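Long-range contact in cadherin-related family member 2 (Homo sapiens, PDB 5CZR), which forms calcium-dependent heterophilic adhesion complexes with CDHR5 on adjacent microvilli, controlling how microvilli pack at the apical surface of epithelial cells: residues Asn2-Met11 with Trp28-Leu39. Sequence-based numbering, arbitrary orientation.
Sequences NVAPKFLANM and WLVAEDQDNDPL. With CA (calcium ion), chain E.
Lys6 and Glu32 form an antiparallel hydrogen-bonded pair where the N-terminal strand 6-7 edges a sheet of the first cadherin domain, and beyond it both segments converge on a calcium ion at the N-terminal tip. Lys6 N donates to Glu32 O, and Glu32 N returns a bond to Lys6 O at 2.9 Å. Leu8 N continues the ladder to Val30 O. The Leu8 side chain lies against the neighbouring strand: CB and CG lie near Val30 O, CD1 packs on Val30 CG1 at 3.8 Å, and CD2 reaches Glu32 OE1 at 3.3 Å. With an alanine in place of the leucine, Val30 CG1 would probably lose this apolar cover and a gap open beside the Glu32 carboxylate. The Met11 side chain folds back so that SD lies 3.5 Å from Val30 N, a weak hydrogen bond, while Phe7 meets Val30 O with its ring edge.

At the calcium, Asn2 OD1 and Val3 O join both carboxylate oxygens of Asp33 and one each from Asp35 and Asp37; Asp82 completes the site. The Asn2 side chain extends away from its own backbone N (chi1 -176°), and the turn of its amide sets OD1 2.4 Å from the calcium ion. A water links Ala4 O to Gln34 N. Asp35 OD2, besides binding the metal, accepts a hydrogen bond from Val3 N at 2.9 Å through its syn lone pair.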
loop_
_atom_site.group_PDB
_atom_site.type_symbol
_atom_site.label_atom_id
_atom_site.label_comp_id
_atom_site.label_asym_id
_atom_site.label_seq_id
_atom_site.Cartn_x
_atom_site.Cartn_y
_atom_site.Cartn_z
ATOM N N ASN A 2 -34.186 35.141 14.326
ATOM C CA ASN A 2 -33.597 33.854 13.828
ATOM C C ASN A 2 -32.328 33.413 14.551
ATOM O O ASN A 2 -31.422 34.210 14.766
ATOM C CB ASN A 2 -33.279 33.857 12.312
ATOM C CG ASN A 2 -32.756 32.481 11.825
ATOM O OD1 ASN A 2 -33.427 31.458 11.998
ATOM N ND2 ASN A 2 -31.556 32.451 11.244
ATOM N N VAL A 3 -32.249 32.121 14.860
ATOM C CA VAL A 3 -31.019 31.491 15.337
ATOM C C VAL A 3 -30.296 30.741 14.186
ATOM O O VAL A 3 -30.922 29.995 13.411
ATOM C CB VAL A 3 -31.323 30.519 16.501
ATOM C CG1 VAL A 3 -30.032 29.937 17.062
ATOM C CG2 VAL A 3 -32.094 31.258 17.590
ATOM N N ALA A 4 -28.993 30.973 14.077
ATOM C CA ALA A 4 -28.184 30.325 13.058
ATOM C C ALA A 4 -28.113 28.828 13.329
ATOM O O ALA A 4 -28.048 28.415 14.490
ATOM C CB ALA A 4 -26.786 30.910 13.027
ATOM N N PRO A 5 -28.149 28.006 12.268
ATOM C CA PRO A 5 -27.886 26.578 12.456
ATOM C C PRO A 5 -26.434 26.338 12.854
ATOM O O PRO A 5 -25.567 27.196 12.634
ATOM C CB PRO A 5 -28.169 25.981 11.082
ATOM C CG PRO A 5 -27.914 27.119 10.138
ATOM C CD PRO A 5 -28.375 28.343 10.855
ATOM N N LYS A 6 -26.193 25.160 13.402
ATOM C CA LYS A 6 -24.918 24.799 14.002
ATOM C C LYS A 6 -24.651 23.333 13.693
ATOM O O LYS A 6 -25.506 22.478 13.895
ATOM C CB LYS A 6 -24.979 25.022 15.514
ATOM C CG LYS A 6 -23.649 24.857 16.251
ATOM C CD LYS A 6 -23.451 25.920 17.352
ATOM C CE LYS A 6 -24.489 25.846 18.471
ATOM N NZ LYS A 6 -24.173 24.749 19.443
ATOM N N PHE A 7 -23.509 23.072 13.078
ATOM C CA PHE A 7 -23.048 21.707 12.832
ATOM C C PHE A 7 -22.842 20.985 14.157
ATOM O O PHE A 7 -22.389 21.574 15.141
ATOM C CB PHE A 7 -21.714 21.736 12.075
ATOM C CG PHE A 7 -21.865 21.949 10.578
ATOM C CD1 PHE A 7 -22.460 20.988 9.796
ATOM C CD2 PHE A 7 -21.349 23.070 9.963
ATOM C CE1 PHE A 7 -22.566 21.159 8.429
ATOM C CE2 PHE A 7 -21.432 23.246 8.599
ATOM C CZ PHE A 7 -22.028 22.289 7.826
ATOM N N LEU A 8 -23.175 19.715 14.177
ATOM C CA LEU A 8 -22.864 18.892 15.340
ATOM C C LEU A 8 -21.367 18.861 15.579
ATOM O O LEU A 8 -20.577 19.003 14.657
ATOM C CB LEU A 8 -23.408 17.454 15.168
ATOM C CG LEU A 8 -24.938 17.322 14.948
ATOM C CD1 LEU A 8 -25.410 15.872 15.106
ATOM C CD2 LEU A 8 -25.720 18.254 15.873
ATOM N N ALA A 9 -21.003 18.645 16.836
ATOM C CA ALA A 9 -19.622 18.599 17.273
ATOM C C ALA A 9 -18.702 17.710 16.430
ATOM O O ALA A 9 -17.532 18.052 16.215
ATOM C CB ALA A 9 -19.555 18.190 18.757
ATOM N N ASN A 10 -19.195 16.566 15.973
ATOM C CA ASN A 10 -18.343 15.621 15.235
ATOM C C ASN A 10 -18.138 15.984 13.743
ATOM O O ASN A 10 -17.494 15.249 13.014
ATOM C CB ASN A 10 -18.859 14.180 15.379
ATOM C CG ASN A 10 -20.257 14.012 14.788
ATOM O OD1 ASN A 10 -21.094 14.918 14.881
ATOM N ND2 ASN A 10 -20.493 12.907 14.136
ATOM N N MET A 11 -18.621 17.141 13.316
ATOM C CA MET A 11 -18.370 17.609 11.955
ATOM C C MET A 11 -16.991 18.282 11.732
ATOM O O MET A 11 -16.750 18.817 10.648
ATOM C CB MET A 11 -19.483 18.572 11.520
ATOM C CG MET A 11 -20.851 17.911 11.449
ATOM S SD MET A 11 -20.998 16.769 10.043
ATOM C CE MET A 11 -21.074 15.188 10.889
ATOM N N TRP A 28 -22.454 11.688 6.299
ATOM C CA TRP A 28 -23.593 12.576 6.382
ATOM C C TRP A 28 -23.152 13.878 7.036
ATOM O O TRP A 28 -22.534 13.860 8.119
ATOM C CB TRP A 28 -24.707 11.930 7.216
ATOM C CG TRP A 28 -25.411 10.824 6.498
ATOM C CD1 TRP A 28 -25.022 9.520 6.439
ATOM C CD2 TRP A 28 -26.601 10.930 5.698
ATOM N NE1 TRP A 28 -25.912 8.795 5.671
ATOM C CE2 TRP A 28 -26.895 9.635 5.209
ATOM C CE3 TRP A 28 -27.470 11.983 5.390
ATOM C CZ2 TRP A 28 -28.008 9.366 4.384
ATOM C CZ3 TRP A 28 -28.598 11.725 4.558
ATOM C CH2 TRP A 28 -28.848 10.425 4.073
ATOM N N LEU A 29 -23.430 15.001 6.380
ATOM C CA LEU A 29 -23.342 16.294 7.045
ATOM C C LEU A 29 -24.591 16.490 7.888
ATOM O O LEU A 29 -25.702 16.286 7.403
ATOM C CB LEU A 29 -23.209 17.433 6.033
ATOM C CG LEU A 29 -21.871 17.542 5.307
ATOM C CD1 LEU A 29 -21.981 18.488 4.123
ATOM C CD2 LEU A 29 -20.793 18.014 6.275
ATOM N N VAL A 30 -24.397 16.845 9.159
ATOM C CA VAL A 30 -25.496 16.957 10.104
ATOM C C VAL A 30 -25.322 18.223 10.943
ATOM O O VAL A 30 -24.252 18.518 11.455
ATOM C CB VAL A 30 -25.617 15.733 11.065
ATOM C CG1 VAL A 30 -27.015 15.681 11.666
ATOM C CG2 VAL A 30 -25.332 14.407 10.396
ATOM N N ALA A 31 -26.408 18.961 11.051
ATOM C CA ALA A 31 -26.463 20.173 11.831
ATOM C C ALA A 31 -27.842 20.216 12.477
ATOM O O ALA A 31 -28.699 19.405 12.156
ATOM C CB ALA A 31 -26.259 21.377 10.933
ATOM N N GLU A 32 -28.034 21.158 13.394
ATOM C CA GLU A 32 -29.310 21.368 14.080
ATOM C C GLU A 32 -29.620 22.845 14.086
ATOM O O GLU A 32 -28.728 23.708 13.926
ATOM C CB GLU A 32 -29.254 20.847 15.507
ATOM C CG GLU A 32 -28.334 21.657 16.428
ATOM C CD GLU A 32 -27.975 20.945 17.743
ATOM O OE1 GLU A 32 -27.998 19.679 17.798
ATOM O OE2 GLU A 32 -27.632 21.656 18.727
ATOM N N ASP A 33 -30.902 23.142 14.249
ATOM C CA ASP A 33 -31.363 24.526 14.198
ATOM C C ASP A 33 -32.436 24.722 15.249
ATOM O O ASP A 33 -33.475 24.054 15.210
ATOM C CB ASP A 33 -31.914 24.854 12.805
ATOM C CG ASP A 33 -32.214 26.356 12.623
ATOM O OD1 ASP A 33 -33.260 26.835 13.126
ATOM O OD2 ASP A 33 -31.432 27.041 11.933
ATOM N N GLN A 34 -32.184 25.649 16.169
ATOM C CA GLN A 34 -33.086 25.926 17.310
ATOM C C GLN A 34 -34.510 26.355 16.881
ATOM O O GLN A 34 -35.442 26.163 17.634
ATOM C CB GLN A 34 -32.489 27.029 18.209
ATOM C CG GLN A 34 -32.735 26.829 19.733
ATOM C CD GLN A 34 -31.737 25.879 20.394
ATOM O OE1 GLN A 34 -30.786 25.382 19.769
ATOM N NE2 GLN A 34 -31.955 25.629 21.684
ATOM N N ASP A 35 -34.664 26.933 15.690
ATOM C CA ASP A 35 -35.992 27.296 15.175
ATOM C C ASP A 35 -36.630 26.153 14.414
ATOM O O ASP A 35 -37.756 26.265 13.955
ATOM C CB ASP A 35 -35.905 28.495 14.250
ATOM C CG ASP A 35 -35.060 29.612 14.829
ATOM O OD1 ASP A 35 -35.441 30.212 15.870
ATOM O OD2 ASP A 35 -34.014 29.908 14.225
ATOM N N ASN A 36 -35.907 25.048 14.265
ATOM C CA ASN A 36 -36.391 23.924 13.490
ATOM C C ASN A 36 -36.584 24.235 11.996
ATOM O O ASN A 36 -37.477 23.691 11.341
ATOM C CB ASN A 36 -37.690 23.441 14.129
ATOM C CG ASN A 36 -37.743 21.948 14.278
ATOM O OD1 ASN A 36 -36.888 21.317 14.941
ATOM N ND2 ASN A 36 -38.760 21.367 13.675
ATOM N N ASP A 37 -35.735 25.114 11.461
ATOM C CA ASP A 37 -35.812 25.518 10.056
ATOM C C ASP A 37 -35.347 24.362 9.171
ATOM O O ASP A 37 -34.499 23.594 9.577
ATOM C CB ASP A 37 -34.904 26.731 9.774
ATOM C CG ASP A 37 -35.436 28.019 10.373
ATOM O OD1 ASP A 37 -36.652 28.269 10.211
ATOM O OD2 ASP A 37 -34.648 28.795 10.968
ATOM N N PRO A 38 -35.896 24.265 7.949
ATOM C CA PRO A 38 -35.311 23.366 6.974
ATOM C C PRO A 38 -33.912 23.842 6.632
ATOM O O PRO A 38 -33.701 25.046 6.488
ATOM C CB PRO A 38 -36.222 23.516 5.766
ATOM C CG PRO A 38 -36.768 24.885 5.887
ATOM C CD PRO A 38 -36.976 25.077 7.367
ATOM N N LEU A 39 -32.976 22.889 6.532
ATOM C CA LEU A 39 -31.535 23.172 6.381
ATOM C C LEU A 39 -31.020 22.586 5.096
ATOM O O LEU A 39 -31.429 21.481 4.702
ATOM C CB LEU A 39 -30.746 22.552 7.532
ATOM C CG LEU A 39 -31.189 23.000 8.938
ATOM C CD1 LEU A 39 -30.284 22.397 10.001
ATOM C CD2 LEU A 39 -31.200 24.527 9.034
HETATM CA CA CA E . -32.794 29.177 12.160
HETATM O O HOH W 1 -29.486 26.586 15.959
#